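Local coordinates for protein ISC1926 TnpA C-terminal catalytic domain (Sulfolobus sp. L00 11, PDB 6DGC) that probably binds DNA and carries out strand exchange as the catalytic domain of an IS607-like serine transposase, at residues D114-I119 / G140-I145. Sequence-based numbering, arbitrary orientation.
Sequences DLISII and GVKKLI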
ATOM      1  N   ASP A 114     -13.168  -2.680   4.787  1.00 45.85           N
ATOM      2  CA  ASP A 114     -12.068  -2.088   4.032  1.00 41.28           C
ATOM      3  C   ASP A 114     -12.438  -1.920   2.590  1.00 44.73           C
ATOM      4  O   ASP A 114     -12.099  -0.897   2.012  1.00 44.86           O
ATOM      5  CB  ASP A 114     -10.780  -2.904   4.165  1.00 39.84           C
ATOM      6  CG  ASP A 114      -9.972  -2.567   5.413  1.00 52.67           C
ATOM      7  OD1 ASP A 114     -10.333  -1.580   6.111  1.00 57.03           O
ATOM      8  OD2 ASP A 114      -8.973  -3.286   5.694  1.00 52.01           O
ATOM      9  N   LEU A 115     -13.181  -2.873   2.012  1.00 41.62           N
ATOM     10  CA  LEU A 115     -13.609  -2.790   0.616  1.00 41.70           C
ATOM     11  C   LEU A 115     -14.574  -1.635   0.362  1.00 48.65           C
ATOM     12  O   LEU A 115     -14.476  -1.001  -0.687  1.00 48.60           O
ATOM     13  CB  LEU A 115     -14.168  -4.127   0.107  1.00 42.83           C
ATOM     14  CG  LEU A 115     -14.376  -4.269  -1.404  1.00 48.25           C
ATOM     15  CD1 LEU A 115     -13.088  -4.059  -2.175  1.00 45.35           C
ATOM     16  CD2 LEU A 115     -14.930  -5.626  -1.740  1.00 54.17           C
ATOM     17  N   ILE A 116     -15.465  -1.331   1.332  1.00 47.78           N
ATOM     18  CA  ILE A 116     -16.425  -0.227   1.223  1.00 50.54           C
ATOM     19  C   ILE A 116     -15.662   1.096   1.198  1.00 53.11           C
ATOM     20  O   ILE A 116     -15.905   1.920   0.307  1.00 53.87           O
ATOM     21  CB  ILE A 116     -17.522  -0.289   2.330  1.00 57.42           C
ATOM     22  CG1 ILE A 116     -18.470  -1.518   2.162  1.00 59.69           C
ATOM     23  CG2 ILE A 116     -18.310   1.025   2.456  1.00 62.13           C
ATOM     24  CD1 ILE A 116     -19.273  -1.630   0.855  1.00 67.02           C
ATOM     25  N   SER A 117     -14.702   1.274   2.132  1.00 46.40           N
ATOM     26  CA  SER A 117     -13.898   2.503   2.205  1.00 44.14           C
ATOM     27  C   SER A 117     -13.105   2.762   0.931  1.00 42.13           C
ATOM     28  O   SER A 117     -13.026   3.925   0.483  1.00 41.38           O
ATOM     29  CB  SER A 117     -12.993   2.498   3.430  1.00 46.14           C
ATOM     30  OG  SER A 117     -12.272   1.286   3.534  1.00 52.33           O
ATOM     31  N   ILE A 118     -12.560   1.658   0.327  1.00 34.39           N
ATOM     32  CA  ILE A 118     -11.792   1.723  -0.926  1.00 31.15           C
ATOM     33  C   ILE A 118     -12.719   2.244  -2.062  1.00 32.72           C
ATOM     34  O   ILE A 118     -12.394   3.240  -2.719  1.00 29.71           O
ATOM     35  CB  ILE A 118     -11.080   0.365  -1.272  1.00 31.43           C
ATOM     36  CG1 ILE A 118     -10.018  -0.012  -0.226  1.00 28.75           C
ATOM     37  CG2 ILE A 118     -10.455   0.397  -2.686  1.00 31.68           C
ATOM     38  CD1 ILE A 118      -9.701  -1.528  -0.167  1.00 30.93           C
ATOM     39  N   ILE A 119     -13.889   1.589  -2.233  1.00 30.13           N
ATOM     40  CA  ILE A 119     -14.887   1.946  -3.240  1.00 32.47           C
ATOM     41  C   ILE A 119     -15.376   3.391  -3.021  1.00 39.36           C
ATOM     42  O   ILE A 119     -15.480   4.116  -4.007  1.00 40.40           O
ATOM     43  CB  ILE A 119     -16.016   0.890  -3.335  1.00 37.72           C
ATOM     44  CG1 ILE A 119     -15.468  -0.433  -3.903  1.00 35.79           C
ATOM     45  CG2 ILE A 119     -17.196   1.381  -4.175  1.00 42.39           C
ATOM     46  CD1 ILE A 119     -16.180  -1.707  -3.410  1.00 42.47           C
ATOM     47  N   GLY A 140     -25.188   1.342  -4.081  1.00 74.30           N
ATOM     48  CA  GLY A 140     -25.396   0.149  -4.891  1.00 73.56           C
ATOM     49  C   GLY A 140     -24.536  -1.027  -4.471  1.00 71.32           C
ATOM     50  O   GLY A 140     -25.040  -2.148  -4.345  1.00 72.89           O
ATOM     51  N   VAL A 141     -23.230  -0.775  -4.255  1.00 61.06           N
ATOM     52  CA  VAL A 141     -22.248  -1.781  -3.825  1.00 56.06           C
ATOM     53  C   VAL A 141     -22.611  -2.340  -2.440  1.00 62.61           C
ATOM     54  O   VAL A 141     -22.543  -3.559  -2.239  1.00 61.91           O
ATOM     55  CB  VAL A 141     -20.800  -1.246  -3.907  1.00 53.57           C
ATOM     56  CG1 VAL A 141     -19.836  -2.101  -3.091  1.00 48.74           C
ATOM     57  CG2 VAL A 141     -20.338  -1.148  -5.360  1.00 51.91           C
ATOM     58  N   LYS A 142     -23.040  -1.455  -1.514  1.00 61.75           N
ATOM     59  CA  LYS A 142     -23.489  -1.810  -0.165  1.00 64.03           C
ATOM     60  C   LYS A 142     -24.709  -2.738  -0.227  1.00 73.79           C
ATOM     61  O   LYS A 142     -24.781  -3.706   0.536  1.00 73.95           O
ATOM     62  CB  LYS A 142     -23.824  -0.555   0.649  1.00 69.13           C
ATOM     63  CG  LYS A 142     -22.619   0.108   1.307  1.00 76.17           C
ATOM     64  CD  LYS A 142     -23.076   1.195   2.270  1.00 86.94           C
ATOM     65  CE  LYS A 142     -22.139   2.369   2.339  1.00 88.83           C
ATOM     66  NZ  LYS A 142     -22.663   3.404   3.266  1.00100.71           N
ATOM     67  N   LYS A 143     -25.642  -2.458  -1.167  1.00 75.06           N
ATOM     68  CA  LYS A 143     -26.845  -3.255  -1.415  1.00 80.98           C
ATOM     69  C   LYS A 143     -26.487  -4.593  -2.075  1.00 84.76           C
ATOM     70  O   LYS A 143     -27.097  -5.614  -1.746  1.00 88.78           O
ATOM     71  CB  LYS A 143     -27.847  -2.480  -2.284  1.00 88.21           C
ATOM     72  N   LEU A 144     -25.490  -4.588  -2.994  1.00 76.48           N
ATOM     73  CA  LEU A 144     -25.009  -5.778  -3.710  1.00 74.15           C
ATOM     74  C   LEU A 144     -24.303  -6.777  -2.761  1.00 77.68           C
ATOM     75  O   LEU A 144     -24.419  -7.996  -2.950  1.00 79.09           O
ATOM     76  CB  LEU A 144     -24.102  -5.360  -4.892  1.00 69.42           C
ATOM     77  CG  LEU A 144     -23.652  -6.426  -5.923  1.00 71.84           C
ATOM     78  CD1 LEU A 144     -24.738  -7.453  -6.250  1.00 77.28           C
ATOM     79  CD2 LEU A 144     -23.218  -5.774  -7.201  1.00 70.62           C
ATOM     80  N   ILE A 145     -23.629  -6.243  -1.711  1.00 71.32           N
ATOM     81  CA  ILE A 145     -22.924  -7.041  -0.714  1.00 68.88           C
ATOM     82  C   ILE A 145     -23.901  -7.864   0.124  1.00 79.87           C
ATOM     83  O   ILE A 145     -23.692  -9.075   0.243  1.00 79.26           O
ATOM     84  CB  ILE A 145     -21.930  -6.196   0.112  1.00 67.39           C
ATOM     85  CG1 ILE A 145     -20.619  -6.108  -0.687  1.00 62.44           C
ATOM     86  CG2 ILE A 145     -21.673  -6.788   1.514  1.00 66.76           C
ATOM     87  CD1 ILE A 145     -19.853  -4.872  -0.557  1.00 67.50           C
TER
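The delta methyl of Ile116 touches Val141, Lys142 and Ile145, which lie along about one turn of the facing helix, a worked example of one branched side chain serving several partners across a nearly antiparallel helix pair. Ile116 turns CG1 anti to its carbonyl carbon (chi1 -67°), and CD1 at the end of that branch meets Ile145 CD1 at 3.6 Å, the two side chains meeting at a slant. The same CD1 lies 3.8 Å from Lys142 CG, where the lysine chain runs roughly perpendicular to the isoleucine; farther along, Lys142 CE passes 4.1 Å from Ile116 CG2. From nearly one turn farther along its helix, Ile119 sends CD1 to meet Val141 CG1 tip to tip at 3.7 Å. That methyl of Val141, anti to its backbone N (chi1 163°), also faces Ile116 CD1. The axes of the two short segments come within 10.9 Å, their N-to-C directions 156° apart; helices 108-127 and 132-146 are consecutive and fold back as a helical hairpin. Ile119 and Val141 also pack on their own counterparts in the second subunit, so this seam adjoins the dimer interface. Methyl and methylene groups make the contact, implying cohesion through van der Waals contact and partial apolar burial, with no hydrogen bond between the segments.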